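PDB 4X7G: precorrin-6A reductase from Rhodobacter capsulatus, which catalyses the NADPH-dependent reduction of precorrin-6A, a step in the biosynthesis of the corrin ring of cobalamin (vitamin B12). Local coordinates for residues R15-A27 against V237-R249. Numbering follows the deposited sequence. Where two conformers were deposited one is given.
Sequences RLAKTLADQGFEA and VMGWLADHGATPR
The ring of F25 lies under P248, whose CB sits 4.0 Å from the ring centroid and almost exactly on the ring normal, a CH-pi contact. A proline suits this place because its rigid ring holds aliphatic hydrogens against the aromatic face. F25 CE2 also comes 3.4 Å from the backbone carbon C of T247, while CE1 meets the methyl CE of M238, a selenomethionine. With CG anti to its own carbonyl carbon (chi1 -72°), F25 swings its ring back between the C-terminal tail and helix 234-243, although its CB points away from them. Cutting F25 back to an alanine is likely to open a gap between tail and helix, with P248 CB and M238 CE losing the ring they pack on.

M238 bridges the two helices. In the conformer given, its flexible chain, bent at both chi2 and chi3, curls so that SE touches L16 CD1 and, less certainly, T19 CG2, while CE turns to L20 CD2 and Q23 OE1. Deeper in, L16 CD1 packs on V237 CG1, and L20 CD2 on L241 CD1. The short segments of these helices cross at -48° with axes 12.3 Å apart, a spacing that the bent M238 chain and the leucines fill. Both helices cover the same face of the parallel, Rossmann-type sheet, where L16 and V237 both rest on I69 and L20 on L4 and V6.

Helix 11-22 closes in a Schellman motif; its positive-phi residue is G24, a backbone shape that glycine, lacking a side chain, adopts readily. G24 O receives R249 N at 2.8 Å, nearly straight (170°) but from above the carbonyl plane, tying the tail to this turn. Beyond it, E26 OE1 stands over one face of the R249 guanidinium, a long salt bridge of charges alone, 4.0 Å from NH1; the other oxygen, OE2, pairs with R3.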
ATOM      1  N   ARG A  15      -8.122  -8.258   4.350  1.00 10.95           N
ATOM      2  CA  ARG A  15      -8.597  -8.811   5.594  1.00 10.57           C
ATOM      3  C   ARG A  15      -9.932  -8.192   5.934  1.00 11.01           C
ATOM      4  O   ARG A  15     -10.850  -8.920   6.435  1.00 12.34           O
ATOM      5  CB  ARG A  15      -7.600  -8.554   6.672  1.00 13.32           C
ATOM      6  CG  ARG A  15      -6.317  -9.369   6.490  1.00 15.57           C
ATOM      7  CD  ARG A  15      -5.389  -9.151   7.702  1.00 22.17           C
ATOM      8  NE  ARG A  15      -4.161  -9.957   7.550  1.00 28.99           N
ATOM      9  CZ  ARG A  15      -3.029  -9.853   8.290  1.00 25.70           C
ATOM     10  NH1 ARG A  15      -2.881  -8.946   9.274  1.00 26.99           N
ATOM     11  NH2 ARG A  15      -2.040 -10.703   8.002  1.00 31.51           N
ATOM     12  N   LEU A  16     -10.086  -6.897   5.688  1.00 10.33           N
ATOM     13  CA  LEU A  16     -11.372  -6.254   5.967  1.00 10.16           C
ATOM     14  C   LEU A  16     -12.469  -6.812   5.051  1.00 10.17           C
ATOM     15  O   LEU A  16     -13.600  -7.057   5.493  1.00 10.82           O
ATOM     16  CB  LEU A  16     -11.245  -4.768   5.771  1.00 10.31           C
ATOM     17  CG  LEU A  16     -12.556  -3.981   5.964  1.00 11.24           C
ATOM     18  CD1 LEU A  16     -13.200  -4.188   7.328  1.00 12.39           C
ATOM     19  CD2 LEU A  16     -12.288  -2.510   5.678  1.00 10.95           C
ATOM     20  N   ALA A  17     -12.142  -6.993   3.790  1.00 10.03           N
ATOM     21  CA  ALA A  17     -13.150  -7.544   2.819  1.00 10.49           C
ATOM     22  C   ALA A  17     -13.610  -8.902   3.284  1.00 10.96           C
ATOM     23  O   ALA A  17     -14.835  -9.185   3.247  1.00 11.44           O
ATOM     24  CB  ALA A  17     -12.541  -7.641   1.472  1.00 10.96           C
ATOM     25  N   LYS A  18     -12.741  -9.758   3.758  1.00 10.50           N
ATOM     26  CA  LYS A  18     -13.110 -11.064   4.269  1.00 11.24           C
ATOM     27  C   LYS A  18     -14.007 -10.928   5.455  1.00 11.85           C
ATOM     28  O   LYS A  18     -15.035 -11.665   5.544  1.00 11.60           O
ATOM     29  CB  LYS A  18     -11.882 -11.833   4.567  1.00 14.33           C
ATOM     30  CG  LYS A  18     -12.280 -13.173   5.132  1.00 20.77           C
ATOM     31  CD  LYS A  18     -11.215 -14.099   5.623  1.00 30.46           C
ATOM     32  CE  LYS A  18     -11.808 -15.302   6.394  1.00 35.56           C
ATOM     33  NZ  LYS A  18     -13.045 -15.886   5.732  1.00 32.15           N
ATOM     34  N   THR A  19     -13.693 -10.056   6.388  1.00 11.19           N
ATOM     35  CA  THR A  19     -14.493  -9.824   7.556  0.50 10.55           C
ATOM     36  C   THR A  19     -15.906  -9.343   7.189  1.00 10.29           C
ATOM     37  O   THR A  19     -16.927  -9.723   7.772  1.00 11.25           O
ATOM     38  CB  THR A  19     -13.767  -8.785   8.455  0.50 10.65           C
ATOM     39  OG1 THR A  19     -12.540  -9.402   8.896  0.50 11.20           O
ATOM     40  CG2 THR A  19     -14.578  -8.370   9.640  0.50 11.72           C
ATOM     41  N   LEU A  20     -15.970  -8.362   6.327  1.00 10.98           N
ATOM     42  CA  LEU A  20     -17.236  -7.759   5.872  1.00 10.97           C
ATOM     43  C   LEU A  20     -18.113  -8.809   5.197  1.00 11.25           C
ATOM     44  O   LEU A  20     -19.323  -8.884   5.432  1.00 12.03           O
ATOM     45  CB  LEU A  20     -17.041  -6.559   5.009  1.00 10.79           C
ATOM     46  CG  LEU A  20     -16.370  -5.391   5.665  1.00 10.66           C
ATOM     47  CD1 LEU A  20     -16.124  -4.305   4.636  1.00 12.45           C
ATOM     48  CD2 LEU A  20     -17.137  -4.885   6.849  1.00 12.58           C
ATOM     49  N   ALA A  21     -17.533  -9.626   4.338  1.00 11.07           N
ATOM     50  CA  ALA A  21     -18.297 -10.697   3.740  1.00 12.40           C
ATOM     51  C   ALA A  21     -18.716 -11.634   4.802  1.00 11.63           C
ATOM     52  O   ALA A  21     -19.946 -12.060   4.847  1.00 13.99           O
ATOM     53  CB  ALA A  21     -17.475 -11.427   2.682  1.00 13.65           C
ATOM     54  N   ASP A  22     -17.877 -12.075   5.686  1.00 11.51           N
ATOM     55  CA  ASP A  22     -18.262 -13.051   6.662  0.50 12.67           C
ATOM     56  C   ASP A  22     -19.340 -12.544   7.558  1.00 12.88           C
ATOM     57  O   ASP A  22     -20.245 -13.305   7.975  1.00 12.84           O
ATOM     58  CB  ASP A  22     -17.119 -13.511   7.510  0.50 14.01           C
ATOM     59  CG  ASP A  22     -16.164 -14.436   6.761  0.50 14.55           C
ATOM     60  OD1 ASP A  22     -16.471 -14.797   5.613  0.50 16.01           O
ATOM     61  OD2 ASP A  22     -15.100 -14.544   7.378  0.50 17.35           O
ATOM     62  N   GLN A  23     -19.350 -11.270   7.855  1.00 12.47           N
ATOM     63  CA  GLN A  23     -20.377 -10.730   8.735  1.00 12.01           C
ATOM     64  C   GLN A  23     -21.603 -10.267   8.002  1.00 11.41           C
ATOM     65  O   GLN A  23     -22.559  -9.780   8.650  1.00 12.26           O
ATOM     66  CB  GLN A  23     -19.797  -9.580   9.579  1.00 14.36           C
ATOM     67  CG  GLN A  23     -18.708 -10.060  10.549  1.00 16.10           C
ATOM     68  CD  GLN A  23     -18.216  -8.968  11.471  1.00 19.61           C
ATOM     69  OE1 GLN A  23     -18.897  -7.981  11.726  1.00 24.43           O
ATOM     70  NE2 GLN A  23     -17.054  -9.187  12.045  1.00 22.40           N
ATOM     71  N   GLY A  24     -21.667 -10.450   6.714  1.00 11.29           N
ATOM     72  CA  GLY A  24     -22.865 -10.160   5.986  1.00 11.56           C
ATOM     73  C   GLY A  24     -23.156  -8.719   5.699  1.00 11.73           C
ATOM     74  O   GLY A  24     -24.333  -8.347   5.507  1.00 12.99           O
ATOM     75  N   PHE A  25     -22.141  -7.874   5.534  1.00 10.71           N
ATOM     76  CA  PHE A  25     -22.366  -6.484   5.132  1.00 10.34           C
ATOM     77  C   PHE A  25     -22.561  -6.333   3.682  1.00 11.48           C
ATOM     78  O   PHE A  25     -21.878  -6.970   2.875  1.00 13.67           O
ATOM     79  CB  PHE A  25     -21.202  -5.569   5.582  1.00 11.52           C
ATOM     80  CG  PHE A  25     -21.145  -5.307   7.059  1.00 11.88           C
ATOM     81  CD1 PHE A  25     -20.517  -6.133   7.934  1.00 12.42           C
ATOM     82  CD2 PHE A  25     -21.813  -4.140   7.630  1.00 13.00           C
ATOM     83  CE1 PHE A  25     -20.482  -5.876   9.278  1.00 14.61           C
ATOM     84  CE2 PHE A  25     -21.791  -3.902   8.926  1.00 14.26           C
ATOM     85  CZ  PHE A  25     -21.157  -4.742   9.769  1.00 14.54           C
ATOM     86  N   GLU A  26     -23.388  -5.372   3.265  1.00 12.11           N
ATOM     87  CA  GLU A  26     -23.489  -4.969   1.923  1.00 12.51           C
ATOM     88  C   GLU A  26     -22.323  -4.013   1.629  1.00 10.93           C
ATOM     89  O   GLU A  26     -22.190  -2.968   2.253  1.00 11.57           O
ATOM     90  CB  GLU A  26     -24.833  -4.256   1.696  1.00 16.15           C
ATOM     91  CG  GLU A  26     -25.276  -3.916   0.370  1.00 21.67           C
ATOM     92  CD  GLU A  26     -26.867  -3.852   0.299  1.00 22.47           C
ATOM     93  OE1 GLU A  26     -27.703  -4.609   0.979  1.00 30.82           O
ATOM     94  OE2 GLU A  26     -27.145  -2.967  -0.420  1.00 32.95           O
ATOM     95  N   ALA A  27     -21.477  -4.391   0.718  1.00 11.03           N
ATOM     96  CA  ALA A  27     -20.217  -3.668   0.523  1.00 12.05           C
ATOM     97  C   ALA A  27     -19.692  -3.880  -0.857  1.00 12.57           C
ATOM     98  O   ALA A  27     -19.855  -5.004  -1.420  1.00 15.19           O
ATOM     99  CB  ALA A  27     -19.159  -4.135   1.519  1.00 12.90           C
ATOM    100  N   VAL A 237     -11.785  -0.749  12.942  1.00 14.33           N
ATOM    101  CA  VAL A 237     -12.679  -0.479  11.841  1.00 13.67           C
ATOM    102  C   VAL A 237     -14.046  -1.000  12.212  1.00 13.18           C
ATOM    103  O   VAL A 237     -15.067  -0.337  11.991  1.00 13.89           O
ATOM    104  CB  VAL A 237     -12.174  -1.122  10.513  1.00 13.34           C
ATOM    105  CG1 VAL A 237     -13.258  -1.052   9.485  1.00 13.48           C
ATOM    106  CG2 VAL A 237     -10.889  -0.564  10.091  1.00 14.06           C
HETATM  107  N   MSE A 238     -14.142  -2.186  12.795  0.50 13.93           N
HETATM  108  CA  MSE A 238     -15.414  -2.744  13.049  0.50 13.50           C
HETATM  109  C   MSE A 238     -16.154  -1.926  14.138  0.50 13.55           C
HETATM  110  O   MSE A 238     -17.333  -1.712  14.042  0.50 13.95           O
HETATM  111  CB  MSE A 238     -15.303  -4.183  13.496  0.50 15.66           C
HETATM  112  CG  MSE A 238     -14.698  -5.041  12.318  0.50 15.00           C
HETATM  113 SE   MSE A 238     -15.293  -4.785  10.419  0.50 16.02          SE
HETATM  114  CE  MSE A 238     -17.141  -5.231  10.781  0.50 15.59           C
ATOM    115  N   GLY A 239     -15.413  -1.451  15.148  1.00 14.31           N
ATOM    116  CA  GLY A 239     -16.036  -0.550  16.180  1.00 13.46           C
ATOM    117  C   GLY A 239     -16.487   0.748  15.570  1.00 12.50           C
ATOM    118  O   GLY A 239     -17.564   1.257  15.911  1.00 13.68           O
ATOM    119  N   TRP A 240     -15.671   1.348  14.698  1.00 11.47           N
ATOM    120  CA  TRP A 240     -16.050   2.583  14.019  1.00 11.76           C
ATOM    121  C   TRP A 240     -17.282   2.383  13.218  1.00 11.88           C
ATOM    122  O   TRP A 240     -18.212   3.218  13.239  1.00 12.35           O
ATOM    123  CB  TRP A 240     -14.849   3.065  13.203  1.00 11.78           C
ATOM    124  CG  TRP A 240     -15.055   4.352  12.462  1.00 11.94           C
ATOM    125  CD1 TRP A 240     -14.601   5.600  12.876  1.00 12.20           C
ATOM    126  CD2 TRP A 240     -15.703   4.561  11.238  1.00 12.14           C
ATOM    127  NE1 TRP A 240     -14.943   6.542  11.977  1.00 12.61           N
ATOM    128  CE2 TRP A 240     -15.643   5.956  10.961  1.00 12.46           C
ATOM    129  CE3 TRP A 240     -16.287   3.712  10.291  1.00 11.94           C
ATOM    130  CZ2 TRP A 240     -16.203   6.482   9.844  1.00 13.40           C
ATOM    131  CZ3 TRP A 240     -16.810   4.254   9.164  1.00 12.10           C
ATOM    132  CH2 TRP A 240     -16.778   5.617   8.913  1.00 12.75           C
ATOM    133  N   LEU A 241     -17.407   1.255  12.467  1.00 11.81           N
ATOM    134  CA  LEU A 241     -18.555   1.071  11.660  1.00 12.03           C
ATOM    135  C   LEU A 241     -19.813   0.944  12.540  1.00 11.83           C
ATOM    136  O   LEU A 241     -20.846   1.536  12.218  1.00 12.85           O
ATOM    137  CB  LEU A 241     -18.419  -0.222  10.816  1.00 12.83           C
ATOM    138  CG  LEU A 241     -17.522  -0.127   9.609  1.00 12.09           C
ATOM    139  CD1 LEU A 241     -17.164  -1.501   9.031  1.00 14.39           C
ATOM    140  CD2 LEU A 241     -18.142   0.720   8.561  1.00 13.59           C
ATOM    141  N   ALA A 242     -19.700   0.156  13.592  1.00 13.46           N
ATOM    142  CA  ALA A 242     -20.846   0.034  14.519  1.00 13.34           C
ATOM    143  C   ALA A 242     -21.295   1.411  15.092  1.00 13.14           C
ATOM    144  O   ALA A 242     -22.474   1.759  15.071  1.00 13.61           O
ATOM    145  CB  ALA A 242     -20.563  -0.939  15.608  1.00 15.85           C
ATOM    146  N   ASP A 243     -20.260   2.136  15.516  1.00 13.25           N
ATOM    147  CA  ASP A 243     -20.495   3.508  16.097  1.00 12.20           C
ATOM    148  C   ASP A 243     -21.156   4.435  15.151  1.00 14.07           C
ATOM    149  O   ASP A 243     -21.990   5.300  15.577  1.00 14.53           O
ATOM    150  CB  ASP A 243     -19.204   4.129  16.535  1.00 13.90           C
ATOM    151  CG  ASP A 243     -18.636   3.641  17.767  1.00 13.59           C
ATOM    152  OD1 ASP A 243     -19.209   2.801  18.544  1.00 15.26           O
ATOM    153  OD2 ASP A 243     -17.478   4.057  18.117  1.00 16.71           O
ATOM    154  N   HIS A 244     -20.930   4.331  13.826  1.00 12.10           N
ATOM    155  CA  HIS A 244     -21.481   5.187  12.844  1.00 12.87           C
ATOM    156  C   HIS A 244     -22.709   4.588  12.176  1.00 11.18           C
ATOM    157  O   HIS A 244     -23.149   5.074  11.149  1.00 13.92           O
ATOM    158  CB  HIS A 244     -20.408   5.532  11.783  1.00 12.83           C
ATOM    159  CG  HIS A 244     -19.350   6.412  12.348  1.00 12.72           C
ATOM    160  ND1 HIS A 244     -18.360   5.960  13.126  1.00 13.01           N
ATOM    161  CD2 HIS A 244     -19.089   7.738  12.169  1.00 13.92           C
ATOM    162  CE1 HIS A 244     -17.562   6.955  13.518  1.00 13.54           C
ATOM    163  NE2 HIS A 244     -17.969   8.004  12.894  1.00 13.47           N
ATOM    164  N   GLY A 245     -23.289   3.580  12.831  1.00 13.48           N
ATOM    165  CA  GLY A 245     -24.594   3.103  12.397  1.00 13.50           C
ATOM    166  C   GLY A 245     -24.618   2.139  11.272  1.00 13.65           C
ATOM    167  O   GLY A 245     -25.699   1.821  10.772  1.00 15.11           O
ATOM    168  N   ALA A 246     -23.459   1.652  10.804  1.00 12.74           N
ATOM    169  CA  ALA A 246     -23.463   0.597   9.800  1.00 12.15           C
ATOM    170  C   ALA A 246     -23.911  -0.694  10.412  1.00 13.59           C
ATOM    171  O   ALA A 246     -23.478  -1.060  11.526  1.00 14.45           O
ATOM    172  CB  ALA A 246     -22.051   0.437   9.289  1.00 12.77           C
ATOM    173  N   THR A 247     -24.782  -1.410   9.743  1.00 11.77           N
ATOM    174  CA  THR A 247     -25.216  -2.740  10.218  1.00 13.40           C
ATOM    175  C   THR A 247     -25.215  -3.700   8.987  1.00 12.46           C
ATOM    176  O   THR A 247     -25.414  -3.292   7.857  1.00 12.70           O
ATOM    177  CB  THR A 247     -26.664  -2.700  10.770  1.00 15.26           C
ATOM    178  OG1 THR A 247     -27.502  -2.125   9.832  1.00 16.59           O
ATOM    179  CG2 THR A 247     -26.674  -1.823  12.054  1.00 17.41           C
ATOM    180  N   PRO A 248     -25.041  -4.993   9.305  1.00 12.65           N
ATOM    181  CA  PRO A 248     -25.034  -5.945   8.245  1.00 13.14           C
ATOM    182  C   PRO A 248     -26.438  -6.244   7.744  1.00 13.17           C
ATOM    183  O   PRO A 248     -27.453  -5.740   8.247  1.00 13.89           O
ATOM    184  CB  PRO A 248     -24.439  -7.177   8.922  1.00 14.52           C
ATOM    185  CG  PRO A 248     -24.702  -7.033  10.301  1.00 17.03           C
ATOM    186  CD  PRO A 248     -24.752  -5.593  10.599  1.00 16.06           C
ATOM    187  N   ARG A 249     -26.541  -7.152   6.783  1.00 12.66           N
ATOM    188  CA  ARG A 249     -27.811  -7.541   6.237  1.00 14.93           C
ATOM    189  C   ARG A 249     -28.715  -8.201   7.303  1.00 14.48           C
ATOM    190  O   ARG A 249     -29.968  -8.015   7.202  1.00 20.61           O
ATOM    191  CB  ARG A 249     -27.610  -8.503   5.057  1.00 13.91           C
ATOM    192  CG  ARG A 249     -26.999  -7.875   3.843  1.00 15.00           C
ATOM    193  CD  ARG A 249     -26.559  -9.015   2.955  1.00 16.35           C
ATOM    194  NE  ARG A 249     -25.755  -8.590   1.826  1.00 21.16           N
ATOM    195  CZ  ARG A 249     -26.226  -8.439   0.591  1.00 19.69           C
ATOM    196  NH1 ARG A 249     -27.559  -8.560   0.400  1.00 23.23           N
ATOM    197  NH2 ARG A 249     -25.421  -8.079  -0.391  1.00 19.70           N
TER